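Local coordinates for protein ditrans,polycis-undecaprenyl-diphosphate synthase ((2E,6E)-farnesyl-diphosphate specific) (Acinetobacter baumannii, PDB 6ACS) that probably catalyses the stepwise condensation of isopentenyl diphosphate with farnesyl diphosphate to make undecaprenyl diphosphate, the lipid carrier precursor for bacterial cell wall synthesis, at residues 14-19 with 58-63; 43-48 with 214-219; 138-143 with 196-201; 189-194 with 206-211. All blocks are in the same frame, centred on the assembly; numbering follows the deposited sequence. Where two conformers were deposited one is given.

Contact 1 (14-19 with 58-63)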
loop_
_atom_site.group_PDB
_atom_site.type_symbol
_atom_site.label_atom_id
_atom_site.label_comp_id
_atom_site.label_asym_id
_atom_site.label_seq_id
_atom_site.Cartn_x
_atom_site.Cartn_y
_atom_site.Cartn_z
ATOM N N ALA B 14 1.568 1.032 12.857
ATOM C CA ALA B 14 2.606 1.813 12.205
ATOM C C ALA B 14 2.215 3.275 12.278
ATOM O O ALA B 14 1.035 3.601 12.192
ATOM C CB ALA B 14 2.797 1.396 10.745
ATOM N N ILE B 15 3.201 4.163 12.423
ATOM C CA ILE B 15 2.924 5.596 12.539
ATOM C C ILE B 15 3.852 6.392 11.630
ATOM O O ILE B 15 5.081 6.251 11.705
ATOM C CB ILE B 15 3.074 6.101 13.986
ATOM C CG1 ILE B 15 2.250 5.242 14.943
ATOM C CG2 ILE B 15 2.632 7.568 14.067
ATOM C CD1 ILE B 15 2.338 5.708 16.410
ATOM N N ILE B 16 3.264 7.251 10.802
ATOM C CA ILE B 16 3.990 8.285 10.073
ATOM C C ILE B 16 3.893 9.544 10.913
ATOM O O ILE B 16 2.813 10.135 11.035
ATOM C CB ILE B 16 3.397 8.505 8.682
ATOM C CG1 ILE B 16 3.505 7.216 7.871
ATOM C CG2 ILE B 16 4.108 9.653 7.962
ATOM C CD1 ILE B 16 2.797 7.345 6.524
ATOM N N MET B 17 5.015 9.920 11.516
ATOM C CA MET B 17 5.101 11.040 12.444
ATOM C C MET B 17 5.390 12.275 11.602
ATOM O O MET B 17 6.525 12.487 11.165
ATOM C CB MET B 17 6.199 10.777 13.470
ATOM C CG MET B 17 6.061 9.442 14.205
ATOM S SD MET B 17 7.436 9.081 15.338
ATOM C CE MET B 17 8.785 8.812 14.192
ATOM N N ASP B 18 4.377 13.108 11.390
ATOM C CA ASP B 18 4.505 14.264 10.513
ATOM C C ASP B 18 3.954 15.491 11.225
ATOM O O ASP B 18 2.876 15.443 11.821
ATOM C CB ASP B 18 3.761 14.011 9.190
ATOM C CG ASP B 18 3.955 15.120 8.177
ATOM O OD1 ASP B 18 4.899 15.933 8.332
ATOM O OD2 ASP B 18 3.145 15.174 7.223
ATOM N N GLY B 19 4.671 16.605 11.090
ATOM C CA GLY B 19 4.340 17.835 11.781
ATOM C C GLY B 19 4.403 19.090 10.938
ATOM O O GLY B 19 4.272 20.196 11.474
ATOM N N THR B 58 5.832 0.265 14.595
ATOM C CA THR B 58 6.839 0.678 13.616
ATOM C C THR B 58 6.622 2.147 13.264
ATOM O O THR B 58 5.511 2.526 12.878
ATOM C CB THR B 58 6.750 -0.201 12.354
ATOM O OG1 THR B 58 6.914 -1.584 12.725
ATOM C CG2 THR B 58 7.801 0.212 11.313
ATOM N N VAL B 59 7.666 2.972 13.386
ATOM C CA VAL B 59 7.497 4.417 13.250
ATOM C C VAL B 59 8.458 4.989 12.212
ATOM O O VAL B 59 9.574 4.492 12.010
ATOM C CB VAL B 59 7.656 5.135 14.611
ATOM C CG1 VAL B 59 6.690 4.543 15.624
ATOM C CG2 VAL B 59 9.077 5.062 15.085
ATOM N N PHE B 60 8.008 6.073 11.575
ATOM C CA PHE B 60 8.648 6.707 10.420
ATOM C C PHE B 60 8.614 8.216 10.635
ATOM O O PHE B 60 7.528 8.809 10.651
ATOM C CB PHE B 60 7.860 6.369 9.160
ATOM C CG PHE B 60 8.466 6.861 7.873
ATOM C CD1 PHE B 60 9.831 6.958 7.720
ATOM C CD2 PHE B 60 7.643 7.210 6.807
ATOM C CE1 PHE B 60 10.376 7.387 6.515
ATOM C CE2 PHE B 60 8.178 7.643 5.598
ATOM C CZ PHE B 60 9.545 7.729 5.455
ATOM N N ALA B 61 9.767 8.850 10.775
ATOM C CA ALA B 61 9.784 10.311 10.914
ATOM C C ALA B 61 9.703 10.967 9.535
ATOM O O ALA B 61 10.700 11.057 8.813
ATOM C CB ALA B 61 11.026 10.767 11.670
ATOM N N PHE B 62 8.501 11.382 9.140
ATOM C CA PHE B 62 8.307 11.955 7.815
ATOM C C PHE B 62 8.895 13.363 7.742
ATOM O O PHE B 62 9.003 14.071 8.748
ATOM C CB PHE B 62 6.823 12.000 7.454
ATOM C CG PHE B 62 6.562 12.464 6.048
ATOM C CD1 PHE B 62 6.737 11.603 4.976
ATOM C CD2 PHE B 62 6.159 13.765 5.797
ATOM C CE1 PHE B 62 6.508 12.030 3.678
ATOM C CE2 PHE B 62 5.925 14.197 4.503
ATOM C CZ PHE B 62 6.097 13.327 3.442
ATOM N N SER B 63 9.261 13.773 6.532
ATOM C CA SER B 63 9.716 15.142 6.305
ATOM C C SER B 63 9.613 15.508 4.828
ATOM O O SER B 63 9.730 14.647 3.958
ATOM C CB SER B 63 11.152 15.329 6.798
ATOM O OG SER B 63 11.588 16.662 6.587
HETATM O O HOH W 1 7.544 16.412 10.263
#
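The Met17 side chain reaches over the neighbouring strand, where it meets Val59, Phe60 and Ala61. Strands 14-17 and 58-61 are parallel partners in the central sheet. Four backbone bonds join the segments. The first runs from Ile15 N to Thr58 O, and the last, just past strand 58-61, from Phe62 N to Met17 O at 3.0 Å. The Met17 side chain starts with CB 3.7 Å from Phe60 O. CG stays near the same oxygen. Met17 SD then lies 4.0 Å from Val59 CB. A bend at chi3 (-69°) brings the terminal CE of Met17 back over strand 58-61, where it meets Ala61 N at 3.6 Å and Val59 CG2 at 3.9 Å. On the other face, Ile16 CG2 lies beside Phe62 CB at 3.6 Å. Asp18 runs alongside Phe62. Asp18 CG is 3.5 Å from Phe62 CD2, and the carboxylate and ring planes are 64° apart. Asp18 OD2 also forms a salt bridge with Arg186, which makes a cation-pi contact with the Phe62 ring. Water 1 joins Gly19 N to Phe62 O. The apolar strand pairing gives way at its C-terminal end to a charged carboxylate, consistent with the predicted role of Asp18 in catalysis and magnesium binding.

Contact 2 (43-48 with 214-219)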
loop_
_atom_site.group_PDB
_atom_site.type_symbol
_atom_site.label_atom_id
_atom_site.label_comp_id
_atom_site.label_asym_id
_atom_site.label_seq_id
_atom_site.Cartn_x
_atom_site.Cartn_y
_atom_site.Cartn_z
ATOM N N ASP B 43 7.118 8.104 23.718
ATOM C CA ASP B 43 7.195 7.224 24.886
ATOM C C ASP B 43 5.837 6.802 25.444
ATOM O O ASP B 43 5.664 5.603 25.738
ATOM C CB ASP B 43 8.041 7.892 25.977
ATOM C CG ASP B 43 9.515 7.903 25.644
ATOM O OD1 ASP B 43 9.940 7.160 24.732
ATOM O OD2 ASP B 43 10.249 8.670 26.302
ATOM N N PRO B 44 4.863 7.702 25.662
ATOM C CA PRO B 44 3.553 7.240 26.156
ATOM C C PRO B 44 2.860 6.307 25.191
ATOM O O PRO B 44 2.117 5.413 25.625
ATOM C CB PRO B 44 2.752 8.542 26.323
ATOM C CG PRO B 44 3.763 9.632 26.334
ATOM C CD PRO B 44 4.909 9.168 25.519
ATOM N N ILE B 45 3.102 6.489 23.888
ATOM C CA ILE B 45 2.509 5.633 22.864
ATOM C C ILE B 45 3.089 4.230 22.958
ATOM O O ILE B 45 2.362 3.225 22.929
ATOM C CB ILE B 45 2.754 6.238 21.470
ATOM C CG1 ILE B 45 2.206 7.668 21.391
ATOM C CG2 ILE B 45 2.232 5.311 20.354
ATOM C CD1 ILE B 45 0.791 7.798 21.708
ATOM N N VAL B 46 4.418 4.148 23.051
ATOM C CA VAL B 46 5.083 2.864 23.227
ATOM C C VAL B 46 4.546 2.150 24.460
ATOM O O VAL B 46 4.254 0.941 24.434
ATOM C CB VAL B 46 6.605 3.072 23.318
ATOM C CG1 VAL B 46 7.281 1.784 23.715
ATOM C CG2 VAL B 46 7.148 3.619 21.992
ATOM N N GLU B 47 4.442 2.881 25.574
ATOM C CA GLU B 47 3.956 2.268 26.811
ATOM C C GLU B 47 2.509 1.800 26.684
ATOM O O GLU B 47 2.143 0.744 27.221
ATOM C CB GLU B 47 4.121 3.236 27.988
ATOM C CG GLU B 47 5.605 3.568 28.215
ATOM C CD GLU B 47 5.855 4.675 29.223
ATOM O OE1 GLU B 47 5.015 4.870 30.120
ATOM O OE2 GLU B 47 6.906 5.347 29.112
ATOM N N HIS B 48 1.674 2.546 25.955
ATOM C CA HIS B 48 0.303 2.083 25.774
ATOM C C HIS B 48 0.269 0.809 24.935
ATOM O O HIS B 48 -0.521 -0.109 25.206
ATOM C CB HIS B 48 -0.558 3.177 25.138
ATOM C CG HIS B 48 -2.022 2.860 25.149
ATOM N ND1 HIS B 48 -2.761 2.809 26.312
ATOM C CD2 HIS B 48 -2.876 2.543 24.147
ATOM C CE1 HIS B 48 -4.016 2.508 26.021
ATOM N NE2 HIS B 48 -4.112 2.335 24.716
ATOM N N PRO B 214 4.080 16.736 17.062
ATOM C CA PRO B 214 4.481 17.199 18.407
ATOM C C PRO B 214 3.319 17.357 19.362
ATOM O O PRO B 214 3.525 17.341 20.583
ATOM C CB PRO B 214 5.176 18.539 18.133
ATOM C CG PRO B 214 5.615 18.468 16.729
ATOM C CD PRO B 214 4.583 17.645 16.014
ATOM N N GLU B 215 2.102 17.506 18.852
ATOM C CA GLU B 215 0.923 17.646 19.684
ATOM C C GLU B 215 0.126 16.354 19.776
ATOM O O GLU B 215 -0.970 16.360 20.339
ATOM C CB GLU B 215 0.044 18.771 19.143
ATOM C CG GLU B 215 0.558 20.148 19.476
ATOM C CD GLU B 215 0.118 21.185 18.467
ATOM O OE1 GLU B 215 -0.108 20.811 17.298
ATOM O OE2 GLU B 215 -0.009 22.372 18.843
ATOM N N PHE B 216 0.639 15.252 19.225
ATOM C CA PHE B 216 -0.092 13.994 19.277
ATOM C C PHE B 216 -0.016 13.438 20.694
ATOM O O PHE B 216 1.061 13.399 21.293
ATOM C CB PHE B 216 0.492 13.003 18.264
ATOM C CG PHE B 216 -0.379 11.804 18.004
ATOM C CD1 PHE B 216 -1.597 11.941 17.350
ATOM C CD2 PHE B 216 0.027 10.533 18.400
ATOM C CE1 PHE B 216 -2.404 10.831 17.103
ATOM C CE2 PHE B 216 -0.772 9.417 18.147
ATOM C CZ PHE B 216 -1.989 9.570 17.497
ATOM N N THR B 217 -1.163 13.050 21.249
ATOM C CA THR B 217 -1.237 12.640 22.645
ATOM C C THR B 217 -1.634 11.174 22.732
ATOM O O THR B 217 -2.175 10.598 21.782
ATOM C CB THR B 217 -2.256 13.481 23.439
ATOM O OG1 THR B 217 -3.552 13.335 22.841
ATOM C CG2 THR B 217 -1.855 14.967 23.416
ATOM N N VAL B 218 -1.341 10.571 23.885
ATOM C CA VAL B 218 -1.803 9.205 24.121
ATOM C C VAL B 218 -3.326 9.155 24.140
ATOM O O VAL B 218 -3.920 8.127 23.795
ATOM C CB VAL B 218 -1.169 8.612 25.401
ATOM C CG1 VAL B 218 -1.744 9.229 26.660
ATOM C CG2 VAL B 218 -1.330 7.089 25.411
ATOM N N GLU B 219 -3.987 10.244 24.548
ATOM C CA GLU B 219 -5.447 10.281 24.451
ATOM C C GLU B 219 -5.905 10.154 22.999
ATOM O O GLU B 219 -6.870 9.435 22.695
ATOM C CB GLU B 219 -5.994 11.567 25.067
ATOM C CG GLU B 219 -5.899 11.626 26.600
ATOM C CD GLU B 219 -4.525 12.031 27.108
ATOM O OE1 GLU B 219 -3.703 12.541 26.304
ATOM O OE2 GLU B 219 -4.270 11.832 28.317
#
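Pro44 O accepts the backbone N-H of His48 at 2.9 Å, a regular helical bond, and the methyl CG2 of Val218 rests 3.8 Å from the same oxygen. Between the two segments the contact is apolar packing. Val218 carries most of it from the first turn of helix 218-235. Its CB faces Pro44 CB at 4.0 Å. Its CG2, anti to the backbone N, extends over the turn of helix 42-52 and also meets His48 CB at 4.0 Å. The valine therefore sits against two residues one helical turn apart. Ile45 was modelled in two conformers, so its share is less certain. In one of them, Ile45 CD1 lies 3.8 Å from Val218 CA and 4.2 Å from Phe216 CE2. Thr217 holds the N-cap position of helix 218-235, and its OG1 accepts from Glu220 N. That bond fixes the start of the helix just where Val218 projects toward Pro44. Phe221, further along this helix, touches both Ile45 and Phe216. The contact thus joins helix 42-52, which connects strands 12-17 and 56-61 of the sheet, to the beginning of helix 218-235, which follows strand 205-208.

Contact 3 (138-143 with 196-201)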
loop_
_atom_site.group_PDB
_atom_site.type_symbol
_atom_site.label_atom_id
_atom_site.label_comp_id
_atom_site.label_asym_id
_atom_site.label_seq_id
_atom_site.Cartn_x
_atom_site.Cartn_y
_atom_site.Cartn_z
ATOM N N GLY B 138 12.320 3.555 2.659
ATOM C CA GLY B 138 11.142 3.800 1.837
ATOM C C GLY B 138 10.543 2.471 1.433
ATOM O O GLY B 138 11.256 1.476 1.298
ATOM N N GLY B 139 9.221 2.448 1.233
ATOM C CA GLY B 139 8.579 1.187 0.880
ATOM C C GLY B 139 9.018 0.666 -0.476
ATOM O O GLY B 139 9.174 -0.544 -0.683
ATOM N N MET B 140 9.197 1.569 -1.431
ATOM C CA MET B 140 9.717 1.152 -2.721
ATOM C C MET B 140 11.137 0.632 -2.598
ATOM O O MET B 140 11.479 -0.377 -3.229
ATOM C CB MET B 140 9.658 2.310 -3.714
ATOM C CG MET B 140 8.224 2.625 -4.143
ATOM S SD MET B 140 8.160 3.959 -5.388
ATOM C CE MET B 140 8.448 5.408 -4.395
ATOM N N TRP B 141 11.984 1.331 -1.829
ATOM C CA TRP B 141 13.344 0.849 -1.608
ATOM C C TRP B 141 13.317 -0.562 -1.041
ATOM O O TRP B 141 14.077 -1.423 -1.478
ATOM C CB TRP B 141 14.113 1.778 -0.655
ATOM C CG TRP B 141 15.373 1.100 -0.167
ATOM C CD1 TRP B 141 16.588 1.085 -0.788
ATOM C CD2 TRP B 141 15.506 0.274 0.996
ATOM N NE1 TRP B 141 17.480 0.310 -0.068
ATOM C CE2 TRP B 141 16.836 -0.196 1.029
ATOM C CE3 TRP B 141 14.633 -0.101 2.027
ATOM C CZ2 TRP B 141 17.304 -1.039 2.032
ATOM C CZ3 TRP B 141 15.104 -0.946 3.030
ATOM C CH2 TRP B 141 16.429 -1.393 3.025
ATOM N N ASP B 142 12.444 -0.794 -0.059
ATOM C CA ASP B 142 12.321 -2.087 0.623
ATOM C C ASP B 142 11.980 -3.186 -0.376
ATOM O O ASP B 142 12.620 -4.249 -0.413
ATOM C CB ASP B 142 11.228 -1.922 1.706
ATOM C CG ASP B 142 11.087 -3.104 2.679
ATOM O OD1 ASP B 142 11.830 -4.105 2.608
ATOM O OD2 ASP B 142 10.197 -2.992 3.576
ATOM N N ILE B 143 10.986 -2.913 -1.228
ATOM C CA ILE B 143 10.545 -3.869 -2.232
ATOM C C ILE B 143 11.644 -4.133 -3.260
ATOM O O ILE B 143 11.911 -5.289 -3.620
ATOM C CB ILE B 143 9.252 -3.344 -2.875
ATOM C CG1 ILE B 143 8.082 -3.541 -1.896
ATOM C CG2 ILE B 143 8.978 -4.011 -4.229
ATOM C CD1 ILE B 143 6.874 -2.656 -2.189
ATOM N N PHE B 196 5.700 4.655 2.661
ATOM C CA PHE B 196 6.151 4.015 3.889
ATOM C C PHE B 196 5.966 2.522 3.621
ATOM O O PHE B 196 6.388 2.053 2.560
ATOM C CB PHE B 196 5.402 4.632 5.095
ATOM C CG PHE B 196 5.807 4.098 6.464
ATOM C CD1 PHE B 196 7.121 3.810 6.775
ATOM C CD2 PHE B 196 4.865 4.044 7.478
ATOM C CE1 PHE B 196 7.467 3.337 8.042
ATOM C CE2 PHE B 196 5.207 3.606 8.769
ATOM C CZ PHE B 196 6.502 3.251 9.048
ATOM N N LEU B 197 5.313 1.779 4.504
ATOM C CA LEU B 197 5.212 0.306 4.471
ATOM C C LEU B 197 4.206 -0.265 3.461
ATOM O O LEU B 197 3.196 -0.877 3.825
ATOM C CB LEU B 197 4.833 -0.165 5.856
ATOM C CG LEU B 197 5.793 0.171 6.979
ATOM C CD1 LEU B 197 5.127 -0.200 8.317
ATOM C CD2 LEU B 197 7.071 -0.617 6.771
ATOM N N LEU B 198 4.537 -0.150 2.177
ATOM C CA LEU B 198 3.573 -0.488 1.124
ATOM C C LEU B 198 3.195 -1.970 1.140
ATOM O O LEU B 198 2.007 -2.327 1.135
ATOM C CB LEU B 198 4.164 -0.121 -0.238
ATOM C CG LEU B 198 4.619 1.330 -0.356
ATOM C CD1 LEU B 198 5.317 1.533 -1.711
ATOM C CD2 LEU B 198 3.456 2.323 -0.175
ATOM N N TRP B 199 4.193 -2.851 1.142
ATOM C CA TRP B 199 3.904 -4.283 1.183
ATOM C C TRP B 199 3.216 -4.661 2.489
ATOM O O TRP B 199 2.206 -5.378 2.493
ATOM C CB TRP B 199 5.209 -5.067 0.995
ATOM C CG TRP B 199 5.071 -6.570 1.007
ATOM C CD1 TRP B 199 5.035 -7.390 2.113
ATOM C CD2 TRP B 199 4.979 -7.431 -0.132
ATOM N NE1 TRP B 199 4.908 -8.711 1.722
ATOM C CE2 TRP B 199 4.885 -8.757 0.347
ATOM C CE3 TRP B 199 4.976 -7.209 -1.518
ATOM C CZ2 TRP B 199 4.782 -9.848 -0.508
ATOM C CZ3 TRP B 199 4.881 -8.302 -2.352
ATOM C CH2 TRP B 199 4.776 -9.591 -1.854
ATOM N N GLN B 200 3.756 -4.176 3.616
ATOM C CA GLN B 200 3.346 -4.644 4.932
ATOM C C GLN B 200 1.997 -4.080 5.355
ATOM O O GLN B 200 1.342 -4.658 6.229
ATOM C CB GLN B 200 4.402 -4.258 5.972
ATOM C CG GLN B 200 5.821 -4.819 5.678
ATOM C CD GLN B 200 6.713 -3.903 4.833
ATOM O OE1 GLN B 200 6.242 -3.075 4.057
ATOM N NE2 GLN B 200 8.018 -4.067 4.986
ATOM N N ALA B 201 1.564 -2.989 4.741
ATOM C CA ALA B 201 0.302 -2.354 5.106
ATOM C C ALA B 201 -0.776 -2.586 4.056
ATOM O O ALA B 201 -1.763 -1.835 4.005
ATOM C CB ALA B 201 0.523 -0.859 5.346
HETATM O O HOH W 2 7.094 -1.948 1.440
#
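The first turn of helix 139-155 packs on loop 196-201 at the dimer interface, with Asp142 and Gln200 making the direct polar link. Gln200 NE2 donates to Asp142 OD2 at 2.8 Å, with an N-H...O angle of 160°. The donor meets the oxygen on its syn side, 23° out of the carboxylate plane, while the oxygen lies almost in the amide plane. The two side chains come from opposite directions, and a bend at chi2 (90°) turns the amide of Gln200 to the helix. Each end has further partners. Asp142 OD2 also bonds Tyr137 OH, Asp142 OD1 bonds Ser174 OG, and Gln200 NE2 also donates to Ser174 O. These bonds hold both buried groups in place. Water 2 adds a second bridge, donating to Gln200 OE1 at 3.0 Å and to Gly139 O, and accepting from Trp199 N at 3.1 Å. The rest is apolar. Leu198 CD1 lies 3.9 Å from Met140 CG, the side chains crossing at an angle. Leu198 CB meets Ile143 CD1 at 4.2 Å, the two side chains crossing at about a right angle. Ile143 CD1 also lies 4.3 Å from Trp199 CB. Ile143 packs on Ile143 of the second subunit, and Trp199 on Met140 of the second subunit. A helix N-terminus and a loop buried together at the subunit boundary form part of the dimer interface of this UPP synthase homodimer.

Contact 4 (189-194 with 206-211). With IPA (isopropyl alcohol), chain G.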
loop_
_atom_site.group_PDB
_atom_site.type_symbol
_atom_site.label_atom_id
_atom_site.label_comp_id
_atom_site.label_asym_id
_atom_site.label_seq_id
_atom_site.Cartn_x
_atom_site.Cartn_y
_atom_site.Cartn_z
ATOM N N GLY B 189 -2.057 15.895 8.666
ATOM C CA GLY B 189 -3.120 16.376 7.813
ATOM C C GLY B 189 -3.170 15.799 6.413
ATOM O O GLY B 189 -4.226 15.881 5.768
ATOM N N ASP B 190 -2.074 15.272 5.882
ATOM C CA ASP B 190 -2.142 14.771 4.516
ATOM C C ASP B 190 -2.702 13.348 4.481
ATOM O O ASP B 190 -2.573 12.575 5.432
ATOM C CB ASP B 190 -0.766 14.821 3.849
ATOM C CG ASP B 190 -0.852 14.811 2.325
ATOM O OD1 ASP B 190 -1.970 14.943 1.768
ATOM O OD2 ASP B 190 0.209 14.668 1.690
ATOM N N PHE B 191 -3.348 13.015 3.368
ATOM C CA PHE B 191 -3.985 11.710 3.235
ATOM C C PHE B 191 -3.195 10.836 2.282
ATOM O O PHE B 191 -3.715 10.409 1.246
ATOM C CB PHE B 191 -5.424 11.851 2.759
ATOM C CG PHE B 191 -6.351 12.430 3.801
ATOM C CD1 PHE B 191 -6.355 13.783 4.066
ATOM C CD2 PHE B 191 -7.221 11.618 4.499
ATOM C CE1 PHE B 191 -7.215 14.320 5.015
ATOM C CE2 PHE B 191 -8.073 12.144 5.453
ATOM C CZ PHE B 191 -8.067 13.495 5.709
ATOM N N ARG B 192 -1.922 10.613 2.594
ATOM C CA ARG B 192 -1.053 9.779 1.776
ATOM C C ARG B 192 -0.306 8.807 2.671
ATOM O O ARG B 192 -0.033 9.112 3.834
ATOM C CB ARG B 192 -0.015 10.600 1.015
ATOM C CG ARG B 192 -0.564 11.629 0.011
ATOM C CD ARG B 192 0.615 12.349 -0.634
ATOM N NE ARG B 192 0.249 13.022 -1.882
ATOM C CZ ARG B 192 0.322 14.337 -2.088
ATOM N NH1 ARG B 192 0.738 15.147 -1.122
ATOM N NH2 ARG B 192 -0.024 14.844 -3.273
ATOM N N ILE B 193 0.043 7.643 2.121
ATOM C CA ILE B 193 0.977 6.800 2.858
ATOM C C ILE B 193 2.421 7.155 2.564
ATOM O O ILE B 193 3.312 6.714 3.309
ATOM C CB ILE B 193 0.733 5.298 2.620
ATOM C CG1 ILE B 193 0.620 4.964 1.133
ATOM C CG2 ILE B 193 -0.487 4.861 3.397
ATOM C CD1 ILE B 193 0.193 3.521 0.888
ATOM N N SER B 194 2.674 7.974 1.538
ATOM C CA SER B 194 3.976 8.579 1.254
ATOM C C SER B 194 5.118 7.563 1.330
ATOM O O SER B 194 6.143 7.795 1.972
ATOM C CB SER B 194 4.246 9.750 2.194
ATOM O OG SER B 194 3.281 10.772 2.010
ATOM N N LEU B 206 -6.325 2.584 7.705
ATOM C CA LEU B 206 -5.561 3.819 7.597
ATOM C C LEU B 206 -6.284 4.891 8.398
ATOM O O LEU B 206 -7.475 5.124 8.188
ATOM C CB LEU B 206 -5.415 4.236 6.135
ATOM C CG LEU B 206 -4.817 3.130 5.253
ATOM C CD1 LEU B 206 -4.725 3.619 3.831
ATOM C CD2 LEU B 206 -3.420 2.692 5.772
ATOM N N TYR B 207 -5.574 5.516 9.332
ATOM C CA TYR B 207 -6.154 6.513 10.220
ATOM C C TYR B 207 -5.411 7.822 10.012
ATOM O O TYR B 207 -4.206 7.893 10.262
ATOM C CB TYR B 207 -6.058 6.049 11.670
ATOM C CG TYR B 207 -6.625 7.043 12.655
ATOM C CD1 TYR B 207 -7.979 7.026 12.971
ATOM C CD2 TYR B 207 -5.809 7.981 13.281
ATOM C CE1 TYR B 207 -8.502 7.913 13.879
ATOM C CE2 TYR B 207 -6.328 8.876 14.197
ATOM C CZ TYR B 207 -7.677 8.837 14.481
ATOM O OH TYR B 207 -8.216 9.720 15.386
ATOM N N PHE B 208 -6.121 8.845 9.544
ATOM C CA PHE B 208 -5.522 10.143 9.264
ATOM C C PHE B 208 -6.007 11.167 10.282
ATOM O O PHE B 208 -7.192 11.188 10.628
ATOM C CB PHE B 208 -5.883 10.586 7.849
ATOM C CG PHE B 208 -5.356 9.656 6.782
ATOM C CD1 PHE B 208 -4.035 9.712 6.404
ATOM C CD2 PHE B 208 -6.176 8.691 6.214
ATOM C CE1 PHE B 208 -3.525 8.839 5.427
ATOM C CE2 PHE B 208 -5.673 7.815 5.243
ATOM C CZ PHE B 208 -4.359 7.894 4.855
ATOM N N THR B 209 -5.094 12.013 10.759
ATOM C CA THR B 209 -5.464 13.087 11.676
ATOM C C THR B 209 -4.753 14.372 11.290
ATOM O O THR B 209 -3.598 14.346 10.861
ATOM C CB THR B 209 -5.143 12.724 13.139
ATOM O OG1 THR B 209 -5.448 13.839 13.980
ATOM C CG2 THR B 209 -3.667 12.326 13.339
ATOM N N ASP B 210 -5.462 15.506 11.450
ATOM C CA ASP B 210 -4.858 16.819 11.259
ATOM C C ASP B 210 -3.874 17.174 12.363
ATOM O O ASP B 210 -3.081 18.105 12.181
ATOM C CB ASP B 210 -5.928 17.919 11.216
ATOM C CG ASP B 210 -6.770 17.880 9.964
ATOM O OD1 ASP B 210 -6.449 17.099 9.043
ATOM O OD2 ASP B 210 -7.763 18.642 9.911
ATOM N N THR B 211 -3.922 16.479 13.499
ATOM C CA THR B 211 -3.018 16.779 14.600
ATOM C C THR B 211 -1.571 16.686 14.137
ATOM O O THR B 211 -1.182 15.711 13.490
ATOM C CB THR B 211 -3.263 15.802 15.753
ATOM O OG1 THR B 211 -4.613 15.925 16.233
ATOM C CG2 THR B 211 -2.273 16.041 16.887
HETATM C C1 IPA G . -12.438 8.908 13.238
HETATM C C2 IPA G . -11.609 10.128 12.861
HETATM C C3 IPA G . -10.720 9.796 11.667
HETATM O O2 IPA G . -10.821 10.509 13.968
HETATM O O HOH W 3 -6.118 17.728 6.192
#
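The backbones of 189-194 and 206-211 run roughly antiparallel, 154° apart, and spread from one end. Gly189 CA and Asp210 CA are 3.9 Å apart, while Ile193 CA and Leu206 CA are 8.6 Å apart. Segment 206-211 carries the strand at one edge of the parallel sheet within this chain, in the cis-prenyltransferase fold, and 189-194 belongs to the loop that leads into that strand. Gly189 has a positive phi (107°), and its N makes a weak bond to Thr209 O. Beyond it, the Phe208 ring packs against the loop. Phe191 CD2 comes over one face of that ring, 3.5 Å from Phe208 CG, with the two ring planes 40° apart. Phe191 CA sits over the same ring as a CH-pi contact, 4.0 Å from its centroid. Phe191 also makes a cation-pi contact with Arg231 of the second subunit. Arg192 NH1 forms a salt bridge with Asp190 OD2 at 2.9 Å, using the syn lone pair of that oxygen. NH1 also pairs with Glu205 of the second subunit, a predicted magnesium ligand. The substrate-binding role predicted for Arg192, Ile193 and Ser194 thus falls in a loop braced partly by the other subunit. Thr209 OG1 accepts from Thr211 N in an ST turn and also bonds Glu220. An isopropyl alcohol molecule, probably from the crystallisation liquor, is hydrogen-bonded to Tyr207 OH. Water 3 bridges the Gly189 and Asp210 end, donating to Gly189 O at 2.7 Å and to Asp210 OD1 at 2.9 Å.

How the contacts relate
Contacts 1 and 4 reach the same parallel sheet, with centres about 10 Å apart. Phe62 packs on Ser194 between them, so Asp18 of contact 1, predicted to be catalytic, lies close to the predicted substrate-binding loop of contact 4. Contact 2 lies beside this part, its centre about 13 Å from that of contact 1, and touches contact 4 through Phe216. Contact 3 is on the opposite side of the chain's centre from contact 2, about 24 Å between centres. Phe196 links it to contact 1. The segments of contacts 1 and 2 alternate along the chain, and contacts 3 and 4 fall inside the loop closed by contact 2. Contacts 3 and 4 also alternate, and both touch the second subunit.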